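Local coordinates for protein galactose-binding lectin (Arachis hypogaea, PDB 2DVA) that binds D-galactose-containing carbohydrates as a homotetrameric legume lectin that carries calcium and manganese ions, at residues V4-N9 and R221-T226; S64-F69 and K162-Y167; T171-V176 and T187-V192. All blocks are in the same frame, centred on the assembly; numbering follows the deposited sequence.

Contact 1 of 3, residues V4-N9 and R221-T226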
loop_
_atom_site.group_PDB
_atom_site.type_symbol
_atom_site.label_atom_id
_atom_site.label_comp_id
_atom_site.label_asym_id
_atom_site.label_seq_id
_atom_site.Cartn_x
_atom_site.Cartn_y
_atom_site.Cartn_z
ATOM N N VAL A 4 -8.629 -3.864 6.496
ATOM C CA VAL A 4 -8.956 -4.588 5.278
ATOM C C VAL A 4 -8.756 -3.584 4.152
ATOM O O VAL A 4 -9.366 -2.514 4.150
ATOM C CB VAL A 4 -10.421 -5.080 5.264
ATOM C CG1 VAL A 4 -10.718 -5.778 3.943
ATOM C CG2 VAL A 4 -10.667 -6.036 6.422
ATOM N N SER A 5 -7.880 -3.910 3.209
ATOM C CA SER A 5 -7.628 -3.006 2.100
ATOM C C SER A 5 -7.287 -3.744 0.820
ATOM O O SER A 5 -6.495 -4.686 0.816
ATOM C CB SER A 5 -6.490 -2.039 2.440
ATOM O OG SER A 5 -5.272 -2.739 2.582
ATOM N N PHE A 6 -7.902 -3.307 -0.268
ATOM C CA PHE A 6 -7.659 -3.905 -1.564
ATOM C C PHE A 6 -7.741 -2.833 -2.631
ATOM O O PHE A 6 -8.130 -1.696 -2.351
ATOM C CB PHE A 6 -8.657 -5.036 -1.836
ATOM C CG PHE A 6 -10.105 -4.639 -1.709
ATOM C CD1 PHE A 6 -10.746 -3.940 -2.729
ATOM C CD2 PHE A 6 -10.849 -5.028 -0.596
ATOM C CE1 PHE A 6 -12.108 -3.645 -2.648
ATOM C CE2 PHE A 6 -12.215 -4.737 -0.505
ATOM C CZ PHE A 6 -12.845 -4.046 -1.534
ATOM N N ASN A 7 -7.359 -3.191 -3.849
ATOM C CA ASN A 7 -7.375 -2.246 -4.946
ATOM C C ASN A 7 -7.478 -2.971 -6.275
ATOM O O ASN A 7 -6.505 -3.558 -6.753
ATOM C CB ASN A 7 -6.107 -1.384 -4.901
ATOM C CG ASN A 7 -5.942 -0.511 -6.133
ATOM O OD1 ASN A 7 -6.893 0.111 -6.601
ATOM N ND2 ASN A 7 -4.723 -0.452 -6.655
ATOM N N PHE A 8 -8.677 -2.937 -6.850
ATOM C CA PHE A 8 -8.956 -3.560 -8.134
ATOM C C PHE A 8 -8.796 -2.508 -9.223
ATOM O O PHE A 8 -9.591 -1.573 -9.312
ATOM C CB PHE A 8 -10.394 -4.085 -8.175
ATOM C CG PHE A 8 -10.634 -5.289 -7.309
ATOM C CD1 PHE A 8 -10.126 -6.533 -7.668
ATOM C CD2 PHE A 8 -11.384 -5.183 -6.143
ATOM C CE1 PHE A 8 -10.366 -7.657 -6.877
ATOM C CE2 PHE A 8 -11.629 -6.298 -5.344
ATOM C CZ PHE A 8 -11.120 -7.537 -5.712
ATOM N N ASN A 9 -7.763 -2.652 -10.044
ATOM C CA ASN A 9 -7.535 -1.713 -11.136
ATOM C C ASN A 9 -8.370 -2.185 -12.321
ATOM O O ASN A 9 -8.682 -1.414 -13.225
ATOM C CB ASN A 9 -6.054 -1.691 -11.516
ATOM C CG ASN A 9 -5.157 -1.345 -10.344
ATOM O OD1 ASN A 9 -5.292 -0.283 -9.736
ATOM N ND2 ASN A 9 -4.235 -2.243 -10.021
ATOM N N ARG A 221 -15.557 0.002 -13.277
ATOM C CA ARG A 221 -14.222 -0.027 -13.864
ATOM C C ARG A 221 -13.066 -0.280 -12.902
ATOM O O ARG A 221 -12.080 -0.921 -13.264
ATOM C CB ARG A 221 -13.988 1.285 -14.610
ATOM C CG ARG A 221 -15.053 1.583 -15.658
ATOM C CD ARG A 221 -15.114 3.071 -15.971
ATOM N NE ARG A 221 -13.806 3.620 -16.320
ATOM C CZ ARG A 221 -13.131 3.310 -17.423
ATOM N NH1 ARG A 221 -13.638 2.447 -18.298
ATOM N NH2 ARG A 221 -11.948 3.864 -17.652
ATOM N N SER A 222 -13.177 0.233 -11.683
ATOM C CA SER A 222 -12.118 0.061 -10.699
ATOM C C SER A 222 -12.690 0.238 -9.306
ATOM O O SER A 222 -13.781 0.787 -9.145
ATOM C CB SER A 222 -10.997 1.080 -10.941
ATOM O OG SER A 222 -11.467 2.411 -10.813
ATOM N N TRP A 223 -11.951 -0.218 -8.300
ATOM C CA TRP A 223 -12.414 -0.130 -6.924
ATOM C C TRP A 223 -11.288 -0.362 -5.922
ATOM O O TRP A 223 -10.621 -1.395 -5.966
ATOM C CB TRP A 223 -13.530 -1.166 -6.699
ATOM C CG TRP A 223 -14.194 -1.101 -5.347
ATOM C CD1 TRP A 223 -14.297 -0.007 -4.538
ATOM C CD2 TRP A 223 -14.881 -2.168 -4.669
ATOM N NE1 TRP A 223 -15.001 -0.326 -3.402
ATOM C CE2 TRP A 223 -15.373 -1.642 -3.454
ATOM C CE3 TRP A 223 -15.131 -3.513 -4.973
ATOM C CZ2 TRP A 223 -16.102 -2.415 -2.539
ATOM C CZ3 TRP A 223 -15.858 -4.286 -4.061
ATOM C CH2 TRP A 223 -16.334 -3.731 -2.859
ATOM N N SER A 224 -11.064 0.615 -5.042
ATOM C CA SER A 224 -10.056 0.495 -3.995
ATOM C C SER A 224 -10.793 0.694 -2.673
ATOM O O SER A 224 -11.790 1.416 -2.611
ATOM C CB SER A 224 -8.929 1.530 -4.163
ATOM O OG SER A 224 -9.399 2.863 -4.109
ATOM N N PHE A 225 -10.306 0.061 -1.614
ATOM C CA PHE A 225 -10.988 0.140 -0.332
ATOM C C PHE A 225 -10.047 -0.110 0.840
ATOM O O PHE A 225 -9.133 -0.929 0.762
ATOM C CB PHE A 225 -12.135 -0.894 -0.345
ATOM C CG PHE A 225 -12.828 -1.094 0.983
ATOM C CD1 PHE A 225 -12.241 -1.862 1.989
ATOM C CD2 PHE A 225 -14.089 -0.552 1.210
ATOM C CE1 PHE A 225 -12.903 -2.092 3.203
ATOM C CE2 PHE A 225 -14.762 -0.773 2.420
ATOM C CZ PHE A 225 -14.163 -1.548 3.419
ATOM N N THR A 226 -10.267 0.627 1.920
ATOM C CA THR A 226 -9.485 0.449 3.129
ATOM C C THR A 226 -10.388 0.722 4.314
ATOM O O THR A 226 -11.013 1.781 4.400
ATOM C CB THR A 226 -8.292 1.415 3.258
ATOM O OG1 THR A 226 -7.407 1.267 2.145
ATOM C CG2 THR A 226 -7.527 1.098 4.535
#
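Phe6 faces Phe225 and Phe8 faces Trp223 as hydrogen-bonded pairs of two antiparallel strands, 4-8 and 221-226, whose axes approach to 4.5 Å at 169°. Phe225 N reaches Phe6 O at 2.9 Å, and Trp223 N meets Phe8 O at 2.9 Å. Asn7 with Ser224, between them, and Ser5 with Thr226, beyond Phe6, are non-hydrogen-bonded pairs. The side chains divide by face. On the Phe6, Phe8, Trp223 and Phe225 face, the ring of Phe6 does most of the joining. Its CG stands between the backbone N and the carbonyl carbon (chi1 55°), which swings the ring across toward the partner strand. There its CE1 points into the centre of the Trp223 six-membered ring, 3.7 Å from Trp223 CD2, an edge-to-face pair with planes at 81°. One face of the same Phe6 ring receives Phe225 CB, 3.7 Å from the ring centroid, in a CH-pi contact. The Phe225 ring itself lies nearly parallel to that of Phe6 but slid aside, with little overlap. From the seven-stranded sheet Phe206 meets Trp223 edge-to-face and Tyr48 stacks on Phe6, while Trp223 NE1 is hydrogen-bonded to Thr67 OG1, which fixes the indole from its polar side. The other face is polar: Asn7 OD1 lies 3.5 Å from Ser224 CB, while Ser224 OG turns to Ser68 OG on the adjoining strand. Asn9 ND2 bonds to Asn182 O of the second subunit. Such an aromatic cluster between two sheets is the hydrophobic filling of a beta sandwich, here the legume lectin jelly roll.

Contact 2 of 3, residues S64-F69 and K162-Y167; sequences SFLTSF and KVTVIY
Phe65 lies against Tyr167 and Phe69 against Val163 on the inward face of the large antiparallel sheet of the legume lectin sandwich, where strands 64-69 and 162-167 run side by side. Tyr167 CB sits over the centre of the Phe65 ring, 3.6 Å from its centroid, a CH-pi contact only 11° off the ring normal. The Tyr167 ring, in contrast, is slid aside from that of Phe65. At the edge of the Phe65 ring, CE1 touches Val165 CG1. The Phe69 ring likewise takes Val163 CB over one face, nearer its rim. In both phenylalanines a chi1 near +60° brings the ring over the CB of its partner. Thr67 CG2 packs alongside Val165 CB between them. The opposite face carries Leu66 and Ile166, side by side, with Leu66 CD1 3.6 Å from Ile166 CG1; Ala177 of the third subunit packs on both. Further out, Phe204 and Phe206 of the other sheet meet Phe65 and Phe69 edge-to-face, and Thr67 OG1 is hydrogen-bonded to Ser224 O. Six backbone bonds keep the strands in step. Among them Val165 N reaches Thr67 O at 2.7 Å, with an N-H...O angle of 170°.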
loop_
_atom_site.group_PDB
_atom_site.type_symbol
_atom_site.label_atom_id
_atom_site.label_comp_id
_atom_site.label_asym_id
_atom_site.label_seq_id
_atom_site.Cartn_x
_atom_site.Cartn_y
_atom_site.Cartn_z
ATOM N N SER A 64 -13.898 2.691 10.401
ATOM C CA SER A 64 -14.014 3.820 9.487
ATOM C C SER A 64 -13.525 3.228 8.173
ATOM O O SER A 64 -12.814 2.220 8.176
ATOM C CB SER A 64 -13.067 4.969 9.867
ATOM O OG SER A 64 -13.534 5.721 10.969
ATOM N N PHE A 65 -13.916 3.816 7.050
ATOM C CA PHE A 65 -13.410 3.324 5.779
ATOM C C PHE A 65 -13.298 4.411 4.727
ATOM O O PHE A 65 -14.005 5.418 4.764
ATOM C CB PHE A 65 -14.223 2.113 5.252
ATOM C CG PHE A 65 -15.641 2.418 4.836
ATOM C CD1 PHE A 65 -15.914 3.195 3.713
ATOM C CD2 PHE A 65 -16.710 1.881 5.544
ATOM C CE1 PHE A 65 -17.237 3.427 3.302
ATOM C CE2 PHE A 65 -18.028 2.109 5.144
ATOM C CZ PHE A 65 -18.289 2.883 4.020
ATOM N N LEU A 66 -12.343 4.211 3.829
ATOM C CA LEU A 66 -12.101 5.107 2.718
ATOM C C LEU A 66 -12.183 4.182 1.524
ATOM O O LEU A 66 -11.573 3.111 1.520
ATOM C CB LEU A 66 -10.703 5.721 2.792
ATOM C CG LEU A 66 -10.303 6.562 1.576
ATOM C CD1 LEU A 66 -11.199 7.792 1.492
ATOM C CD2 LEU A 66 -8.846 6.972 1.689
ATOM N N THR A 67 -12.948 4.579 0.518
ATOM C CA THR A 67 -13.092 3.754 -0.669
ATOM C C THR A 67 -13.395 4.639 -1.873
ATOM O O THR A 67 -14.072 5.659 -1.757
ATOM C CB THR A 67 -14.233 2.704 -0.472
ATOM O OG1 THR A 67 -14.287 1.817 -1.600
ATOM C CG2 THR A 67 -15.579 3.399 -0.311
ATOM N N SER A 68 -12.862 4.268 -3.027
ATOM C CA SER A 68 -13.131 5.038 -4.226
ATOM C C SER A 68 -13.282 4.071 -5.376
ATOM O O SER A 68 -12.652 3.017 -5.405
ATOM C CB SER A 68 -12.006 6.046 -4.504
ATOM O OG SER A 68 -10.820 5.396 -4.905
ATOM N N PHE A 69 -14.137 4.421 -6.323
ATOM C CA PHE A 69 -14.365 3.558 -7.463
ATOM C C PHE A 69 -14.808 4.391 -8.651
ATOM O O PHE A 69 -15.181 5.551 -8.496
ATOM C CB PHE A 69 -15.436 2.523 -7.098
ATOM C CG PHE A 69 -16.690 3.121 -6.517
ATOM C CD1 PHE A 69 -17.679 3.652 -7.347
ATOM C CD2 PHE A 69 -16.888 3.152 -5.139
ATOM C CE1 PHE A 69 -18.843 4.195 -6.815
ATOM C CE2 PHE A 69 -18.050 3.696 -4.595
ATOM C CZ PHE A 69 -19.030 4.216 -5.435
ATOM N N LYS A 162 -16.006 9.168 -11.248
ATOM C CA LYS A 162 -15.144 8.773 -10.148
ATOM C C LYS A 162 -15.858 9.121 -8.854
ATOM O O LYS A 162 -16.484 10.175 -8.746
ATOM C CB LYS A 162 -13.809 9.510 -10.234
ATOM C CG LYS A 162 -13.062 9.242 -11.540
ATOM C CD LYS A 162 -11.872 10.174 -11.721
ATOM C CE LYS A 162 -11.243 9.995 -13.101
ATOM N NZ LYS A 162 -12.204 10.308 -14.209
ATOM N N VAL A 163 -15.782 8.222 -7.881
ATOM C CA VAL A 163 -16.437 8.446 -6.606
ATOM C C VAL A 163 -15.495 8.127 -5.450
ATOM O O VAL A 163 -14.739 7.158 -5.495
ATOM C CB VAL A 163 -17.709 7.562 -6.477
ATOM C CG1 VAL A 163 -18.383 7.796 -5.129
ATOM C CG2 VAL A 163 -18.678 7.865 -7.612
ATOM N N THR A 164 -15.530 8.968 -4.425
ATOM C CA THR A 164 -14.723 8.751 -3.234
ATOM C C THR A 164 -15.688 8.816 -2.058
ATOM O O THR A 164 -16.478 9.756 -1.942
ATOM C CB THR A 164 -13.641 9.828 -3.045
ATOM O OG1 THR A 164 -12.733 9.798 -4.152
ATOM C CG2 THR A 164 -12.852 9.559 -1.759
ATOM N N VAL A 165 -15.635 7.806 -1.199
ATOM C CA VAL A 165 -16.508 7.750 -0.040
ATOM C C VAL A 165 -15.695 7.623 1.246
ATOM O O VAL A 165 -14.708 6.886 1.307
ATOM C CB VAL A 165 -17.484 6.546 -0.133
ATOM C CG1 VAL A 165 -18.358 6.486 1.113
ATOM C CG2 VAL A 165 -18.354 6.669 -1.384
ATOM N N ILE A 166 -16.110 8.361 2.268
ATOM C CA ILE A 166 -15.450 8.319 3.568
ATOM C C ILE A 166 -16.489 8.069 4.652
ATOM O O ILE A 166 -17.496 8.774 4.729
ATOM C CB ILE A 166 -14.766 9.659 3.926
ATOM C CG1 ILE A 166 -13.643 9.982 2.942
ATOM C CG2 ILE A 166 -14.211 9.595 5.339
ATOM C CD1 ILE A 166 -12.986 11.323 3.223
ATOM N N TYR A 167 -16.261 7.058 5.477
ATOM C CA TYR A 167 -17.165 6.815 6.588
ATOM C C TYR A 167 -16.357 7.028 7.864
ATOM O O TYR A 167 -15.407 6.298 8.138
ATOM C CB TYR A 167 -17.724 5.394 6.583
ATOM C CG TYR A 167 -18.702 5.175 7.716
ATOM C CD1 TYR A 167 -19.971 5.766 7.695
ATOM C CD2 TYR A 167 -18.340 4.440 8.844
ATOM C CE1 TYR A 167 -20.846 5.634 8.770
ATOM C CE2 TYR A 167 -19.209 4.302 9.925
ATOM C CZ TYR A 167 -20.455 4.900 9.882
ATOM O OH TYR A 167 -21.308 4.765 10.953
#

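Contact 3 of 3, residues T171-V176 and T187-V192; sequences TKTLSV and TIAQVV
Val176 and Ile188 form the tight end of this beta hairpin, side by side and pointing the same way, with Val176 CB 3.8 Å from Ile188 CG2. Ile188 CG1 is anti to the backbone N (chi1 -176°), which leaves the CG2 branch to meet the valine and sends the longer arm away. Val176 N bonds to Ile188 O at 2.7 Å. On the reverse face Ser175 CB meets Ala189 CB at 3.8 Å, a close fit of small groups against the third subunit; there Thr187 OG1 bonds to Ser64 OG and Asp168 OD1 of that subunit.

The contact is looser at the open end of the hairpin, away from its turn. Val191, exposed, brings CG2 only to 4.0 Å from Thr173 OG1, and the amine end of Lys172 leads away from the partner segment. The backbone still closes here, with Val192 N reaching Lys172 O at 2.7 Å. Lys172 and Thr173 form a G1 beta bulge opposite Asp168, whose OD2 bonds to Thr171 OG1, the atom to which Thr173 OG1 donates at 3.0 Å. Gln190 bends its amide forward to its own neighbour, NE2 donating to Val191 O at 3.2 Å.

Leu174 and Val176 pack on strand 160-168 to one side and on Ile140 of strand 137-141 in the second sheet, while Ile188 touches Val138 of that same strand.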
loop_
_atom_site.group_PDB
_atom_site.type_symbol
_atom_site.label_atom_id
_atom_site.label_comp_id
_atom_site.label_asym_id
_atom_site.label_seq_id
_atom_site.Cartn_x
_atom_site.Cartn_y
_atom_site.Cartn_z
ATOM N N THR A 171 -18.236 9.982 14.133
ATOM C CA THR A 171 -19.409 10.822 13.911
ATOM C C THR A 171 -20.502 10.063 13.173
ATOM O O THR A 171 -21.621 10.557 13.034
ATOM C CB THR A 171 -19.065 12.073 13.082
ATOM O OG1 THR A 171 -18.526 11.670 11.816
ATOM C CG2 THR A 171 -18.060 12.935 13.815
ATOM N N LYS A 172 -20.174 8.862 12.709
ATOM C CA LYS A 172 -21.114 8.035 11.953
ATOM C C LYS A 172 -21.505 8.750 10.667
ATOM O O LYS A 172 -22.589 8.541 10.130
ATOM C CB LYS A 172 -22.369 7.736 12.773
ATOM C CG LYS A 172 -22.105 6.940 14.039
ATOM C CD LYS A 172 -23.398 6.631 14.774
ATOM C CE LYS A 172 -23.130 5.890 16.077
ATOM N NZ LYS A 172 -22.375 6.726 17.050
ATOM N N THR A 173 -20.613 9.598 10.172
ATOM C CA THR A 173 -20.892 10.344 8.950
ATOM C C THR A 173 -20.427 9.639 7.679
ATOM O O THR A 173 -19.256 9.275 7.545
ATOM C CB THR A 173 -20.232 11.747 8.989
ATOM O OG1 THR A 173 -20.820 12.527 10.037
ATOM C CG2 THR A 173 -20.439 12.471 7.670
ATOM N N LEU A 174 -21.358 9.442 6.754
ATOM C CA LEU A 174 -21.042 8.835 5.466
ATOM C C LEU A 174 -21.048 9.974 4.441
ATOM O O LEU A 174 -22.113 10.500 4.109
ATOM C CB LEU A 174 -22.101 7.801 5.070
ATOM C CG LEU A 174 -21.907 7.197 3.672
ATOM C CD1 LEU A 174 -20.682 6.297 3.687
ATOM C CD2 LEU A 174 -23.133 6.398 3.249
ATOM N N SER A 175 -19.873 10.371 3.953
ATOM C CA SER A 175 -19.808 11.451 2.969
ATOM C C SER A 175 -19.342 10.945 1.610
ATOM O O SER A 175 -18.420 10.136 1.512
ATOM C CB SER A 175 -18.895 12.578 3.456
ATOM O OG SER A 175 -17.608 12.082 3.745
ATOM N N VAL A 176 -19.992 11.442 0.565
ATOM C CA VAL A 176 -19.716 11.040 -0.808
ATOM C C VAL A 176 -19.328 12.214 -1.705
ATOM O O VAL A 176 -19.951 13.274 -1.659
ATOM C CB VAL A 176 -20.967 10.365 -1.426
ATOM C CG1 VAL A 176 -20.661 9.875 -2.832
ATOM C CG2 VAL A 176 -21.437 9.221 -0.534
ATOM N N THR A 187 -21.541 16.436 -4.098
ATOM C CA THR A 187 -21.361 15.777 -2.811
ATOM C C THR A 187 -22.662 15.614 -2.037
ATOM O O THR A 187 -23.628 16.364 -2.233
ATOM C CB THR A 187 -20.375 16.544 -1.878
ATOM O OG1 THR A 187 -20.964 17.783 -1.468
ATOM C CG2 THR A 187 -19.044 16.804 -2.580
ATOM N N ILE A 188 -22.668 14.618 -1.159
ATOM C CA ILE A 188 -23.804 14.339 -0.297
ATOM C C ILE A 188 -23.255 13.597 0.919
ATOM O O ILE A 188 -22.375 12.742 0.790
ATOM C CB ILE A 188 -24.879 13.489 -1.018
ATOM C CG1 ILE A 188 -26.093 13.319 -0.102
ATOM C CG2 ILE A 188 -24.302 12.141 -1.448
ATOM C CD1 ILE A 188 -27.305 12.710 -0.795
ATOM N N ALA A 189 -23.745 13.958 2.100
ATOM C CA ALA A 189 -23.283 13.334 3.335
ATOM C C ALA A 189 -24.461 13.101 4.267
ATOM O O ALA A 189 -25.378 13.913 4.337
ATOM C CB ALA A 189 -22.233 14.217 4.014
ATOM N N GLN A 190 -24.423 11.989 4.989
ATOM C CA GLN A 190 -25.505 11.648 5.897
ATOM C C GLN A 190 -24.994 10.852 7.076
ATOM O O GLN A 190 -24.193 9.942 6.912
ATOM C CB GLN A 190 -26.560 10.817 5.164
ATOM C CG GLN A 190 -27.689 10.309 6.046
ATOM C CD GLN A 190 -28.552 11.432 6.584
ATOM O OE1 GLN A 190 -29.045 12.263 5.823
ATOM N NE2 GLN A 190 -28.743 11.462 7.900
ATOM N N VAL A 191 -25.463 11.200 8.265
ATOM C CA VAL A 191 -25.085 10.475 9.467
ATOM C C VAL A 191 -25.846 9.153 9.396
ATOM O O VAL A 191 -27.069 9.154 9.311
ATOM C CB VAL A 191 -25.516 11.245 10.752
ATOM C CG1 VAL A 191 -25.336 10.363 11.981
ATOM C CG2 VAL A 191 -24.689 12.521 10.903
ATOM N N VAL A 192 -25.121 8.037 9.397
ATOM C CA VAL A 192 -25.735 6.707 9.360
ATOM C C VAL A 192 -24.995 5.793 10.341
ATOM O O VAL A 192 -23.788 5.587 10.212
ATOM C CB VAL A 192 -25.653 6.069 7.953
ATOM C CG1 VAL A 192 -26.432 4.761 7.936
ATOM C CG2 VAL A 192 -26.199 7.028 6.901
#

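From the N terminus, residues 4-9 wait over two hundred positions for 221-226, so contact 1 closes a loop spanning nearly the whole chain. Contacts 2 and 3 both fall within that span, one after the other: 64-69 meets 162-167 across a long excursion that holds the calcium- and manganese-binding residues, and then 171-176 pairs with 187-192 as a local hairpin. All three belong to one sheet. Strand 217-229 neighbours 64-74, joining contacts 1 and 2 through Thr226 O and Leu66 N, while strand 160-168 neighbours 173-179, joining contacts 2 and 3 through Ile166 O and Ser175 N. Contacts 1 and 3 do not touch.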